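Local coordinates for protein hydroxyethylthiazole kinase (Pyrococcus horikoshii, PDB 3HPD) that probably phosphorylates the hydroxyl group of 4-methyl-5-beta-hydroxyethylthiazole with ATP, using magnesium, in thiamine biosynthesis, at residues E144-A155 with V164-G174. Residues are numbered along the deposited sequence; the frame is centred on the assembly and turned at random.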
# COMPACT_ATOMS: atom_id res chain seq x y z
N GLU A 144 5.78 -17.68 -28.41
CA GLU A 144 6.90 -18.50 -27.94
C GLU A 144 8.26 -18.39 -28.64
O GLU A 144 9.25 -18.04 -27.99
CB GLU A 144 6.48 -19.97 -27.85
CG GLU A 144 6.05 -20.41 -26.45
CD GLU A 144 4.66 -19.95 -26.06
OE1 GLU A 144 3.69 -20.37 -26.73
OE2 GLU A 144 4.53 -19.18 -25.08
N GLU A 145 8.35 -18.71 -29.93
CA GLU A 145 9.65 -18.61 -30.61
C GLU A 145 10.15 -17.17 -30.59
O GLU A 145 11.33 -16.91 -30.40
CB GLU A 145 9.56 -19.10 -32.05
CG GLU A 145 10.28 -20.43 -32.31
CD GLU A 145 11.78 -20.36 -32.06
OE1 GLU A 145 12.45 -19.49 -32.66
OE2 GLU A 145 12.29 -21.19 -31.28
N GLU A 146 9.23 -16.23 -30.80
CA GLU A 146 9.58 -14.81 -30.81
C GLU A 146 9.99 -14.33 -29.42
O GLU A 146 10.91 -13.53 -29.28
CB GLU A 146 8.39 -14.00 -31.33
CG GLU A 146 8.64 -12.50 -31.41
CD GLU A 146 7.50 -11.75 -32.08
OE1 GLU A 146 6.39 -12.30 -32.15
OE2 GLU A 146 7.73 -10.61 -32.54
N ALA A 147 9.31 -14.82 -28.39
CA ALA A 147 9.62 -14.44 -27.01
C ALA A 147 10.99 -15.00 -26.63
O ALA A 147 11.78 -14.34 -25.95
CB ALA A 147 8.56 -14.97 -26.06
N LYS A 148 11.27 -16.22 -27.08
CA LYS A 148 12.54 -16.86 -26.80
C LYS A 148 13.69 -16.09 -27.45
O LYS A 148 14.72 -15.86 -26.83
CB LYS A 148 12.54 -18.31 -27.31
CG LYS A 148 13.85 -19.03 -27.07
CD LYS A 148 13.77 -20.52 -27.36
CE LYS A 148 13.55 -20.80 -28.83
NZ LYS A 148 14.37 -21.97 -29.28
N LYS A 149 13.50 -15.71 -28.70
CA LYS A 149 14.52 -14.96 -29.43
C LYS A 149 14.75 -13.60 -28.76
O LYS A 149 15.88 -13.15 -28.64
CB LYS A 149 14.10 -14.77 -30.89
CG LYS A 149 14.98 -13.83 -31.69
CD LYS A 149 14.64 -13.89 -33.18
CE LYS A 149 15.19 -12.69 -33.94
NZ LYS A 149 16.67 -12.58 -33.87
N LEU A 150 13.66 -12.97 -28.33
CA LEU A 150 13.76 -11.66 -27.67
C LEU A 150 14.58 -11.77 -26.40
O LEU A 150 15.48 -10.96 -26.16
CB LEU A 150 12.36 -11.12 -27.33
CG LEU A 150 12.37 -9.81 -26.55
CD1 LEU A 150 13.07 -8.73 -27.36
CD2 LEU A 150 10.95 -9.38 -26.21
N THR A 151 14.27 -12.77 -25.58
CA THR A 151 14.97 -12.98 -24.33
C THR A 151 16.48 -13.10 -24.56
O THR A 151 17.27 -12.45 -23.88
CB THR A 151 14.46 -14.25 -23.63
OG1 THR A 151 13.04 -14.17 -23.49
CG2 THR A 151 15.08 -14.39 -22.25
N MET A 152 16.86 -13.93 -25.53
CA MET A 152 18.28 -14.13 -25.85
C MET A 152 18.98 -12.88 -26.35
O MET A 152 20.06 -12.54 -25.87
CB MET A 152 18.45 -15.22 -26.91
CG MET A 152 19.91 -15.40 -27.32
SD MET A 152 20.17 -15.76 -29.07
CE MET A 152 21.13 -14.30 -29.59
N ASN A 153 18.38 -12.22 -27.33
CA ASN A 153 18.98 -11.01 -27.90
C ASN A 153 19.14 -9.92 -26.85
O ASN A 153 20.15 -9.22 -26.82
CB ASN A 153 18.15 -10.47 -29.07
CG ASN A 153 18.26 -11.35 -30.31
OD1 ASN A 153 19.32 -11.90 -30.60
ND2 ASN A 153 17.16 -11.47 -31.05
N ALA A 154 18.15 -9.79 -25.98
CA ALA A 154 18.20 -8.78 -24.93
C ALA A 154 19.30 -9.13 -23.93
O ALA A 154 20.00 -8.25 -23.44
CB ALA A 154 16.85 -8.69 -24.22
N ALA A 155 19.45 -10.42 -23.62
CA ALA A 155 20.47 -10.86 -22.68
C ALA A 155 21.87 -10.54 -23.20
O ALA A 155 22.74 -10.11 -22.44
CB ALA A 155 20.34 -12.35 -22.41
N VAL A 164 11.63 -12.68 -20.02
CA VAL A 164 10.49 -12.09 -20.70
C VAL A 164 9.33 -12.93 -20.19
O VAL A 164 9.19 -14.10 -20.53
CB VAL A 164 10.60 -12.21 -22.23
CG1 VAL A 164 9.32 -11.69 -22.87
CG2 VAL A 164 11.79 -11.42 -22.74
N THR A 165 8.51 -12.33 -19.33
CA THR A 165 7.38 -13.03 -18.74
C THR A 165 6.15 -13.09 -19.64
O THR A 165 5.95 -12.22 -20.48
CB THR A 165 7.01 -12.39 -17.39
OG1 THR A 165 6.63 -11.03 -17.60
CG2 THR A 165 8.21 -12.42 -16.45
N GLY A 166 5.34 -14.13 -19.45
CA GLY A 166 4.14 -14.30 -20.24
C GLY A 166 3.48 -15.62 -19.88
O GLY A 166 3.83 -16.22 -18.86
N ALA A 167 2.53 -16.08 -20.69
CA ALA A 167 1.86 -17.35 -20.43
C ALA A 167 2.97 -18.36 -20.17
O ALA A 167 2.90 -19.17 -19.25
CB ALA A 167 1.03 -17.77 -21.64
N VAL A 168 4.00 -18.28 -21.00
CA VAL A 168 5.19 -19.12 -20.86
C VAL A 168 6.31 -18.10 -20.65
O VAL A 168 6.43 -17.15 -21.43
CB VAL A 168 5.49 -19.93 -22.14
CG1 VAL A 168 6.82 -20.67 -21.99
CG2 VAL A 168 4.37 -20.93 -22.41
N ASP A 169 7.10 -18.27 -19.60
CA ASP A 169 8.19 -17.33 -19.34
C ASP A 169 9.47 -17.89 -19.94
O ASP A 169 9.68 -19.10 -19.97
CB ASP A 169 8.42 -17.14 -17.84
CG ASP A 169 7.17 -16.76 -17.09
OD1 ASP A 169 6.63 -15.66 -17.34
OD2 ASP A 169 6.72 -17.57 -16.26
N TYR A 170 10.34 -16.99 -20.40
CA TYR A 170 11.63 -17.38 -20.95
C TYR A 170 12.70 -16.62 -20.19
O TYR A 170 12.57 -15.42 -19.94
CB TYR A 170 11.71 -17.08 -22.44
CG TYR A 170 10.93 -18.07 -23.26
CD1 TYR A 170 11.42 -19.35 -23.49
CD2 TYR A 170 9.67 -17.75 -23.75
CE1 TYR A 170 10.66 -20.30 -24.17
CE2 TYR A 170 8.90 -18.68 -24.43
CZ TYR A 170 9.41 -19.96 -24.63
OH TYR A 170 8.64 -20.89 -25.29
N VAL A 171 13.76 -17.34 -19.80
CA VAL A 171 14.87 -16.75 -19.06
C VAL A 171 16.14 -17.17 -19.77
O VAL A 171 16.32 -18.35 -20.07
CB VAL A 171 14.91 -17.28 -17.61
CG1 VAL A 171 15.85 -16.43 -16.77
CG2 VAL A 171 13.51 -17.28 -17.02
N SER A 172 17.03 -16.21 -20.02
CA SER A 172 18.28 -16.52 -20.70
C SER A 172 19.42 -15.61 -20.26
O SER A 172 19.20 -14.45 -19.92
CB SER A 172 18.11 -16.40 -22.21
OG SER A 172 19.31 -16.73 -22.89
N ASP A 173 20.63 -16.16 -20.26
CA ASP A 173 21.81 -15.38 -19.91
C ASP A 173 22.62 -15.18 -21.18
O ASP A 173 23.76 -14.73 -21.14
CB ASP A 173 22.65 -16.11 -18.85
CG ASP A 173 23.22 -17.43 -19.35
OD1 ASP A 173 22.92 -17.83 -20.49
OD2 ASP A 173 23.97 -18.07 -18.58
N GLY A 174 22.01 -15.53 -22.31
CA GLY A 174 22.67 -15.38 -23.59
C GLY A 174 23.23 -16.68 -24.14
O GLY A 174 23.39 -16.84 -25.35
O HOH W 1 3.88 -16.67 -23.89
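Glu-144 and Val-168 meet at the solvent-facing end of this contact, where the bent glutamate chain brings its carboxylate across the valine at about a right angle. A water donates to Glu-144 OE2 at 2.9 Å and takes a weak bond from Val-168 N. One turn on, Ala-147 CB touches Tyr-170 CD2 at 3.8 Å. Lys-148 lays its CB over a face of the Tyr-170 ring, a CH-pi contact 4.2 Å from the centroid, and the rest of its chain leads away. With a serine in place of Tyr-170, Lys-148 CB and Ala-147 CB would probably lose their aromatic partner and a gap would open beneath the helix. Leu-150 CD2 meets Val-164 CG2, while Phe-121 and Leu-128 of helix 121-131 pack on the same leucine. At Thr-151 the two branches divide the work. OG1, beside the backbone N (chi1 -54°), donates a hydrogen bond to Ala-147 O at 2.8 Å and lies 3.1 Å from Val-164 CG2; that carbonyl oxygen also accepts from Thr-151 N, on the opposite face of its plane. CG2 packs 3.6 Å from Ser-172 CB. Ala-155 CB then fits against the turn, 3.6 Å from Gly-174 N, which donates to Ser-172 OG in an ST turn; Thr-177 OG1 also hydrogen-bonds that hydroxyl. The axis of helix 144-155 runs nearly parallel to that of strand 169-172, 28° apart, covering the hairpin of 161-165 and 169-172, where the mixed sheet of this ribokinase-clan fold turns antiparallel beside Thr-165, a predicted ATP-binding residue.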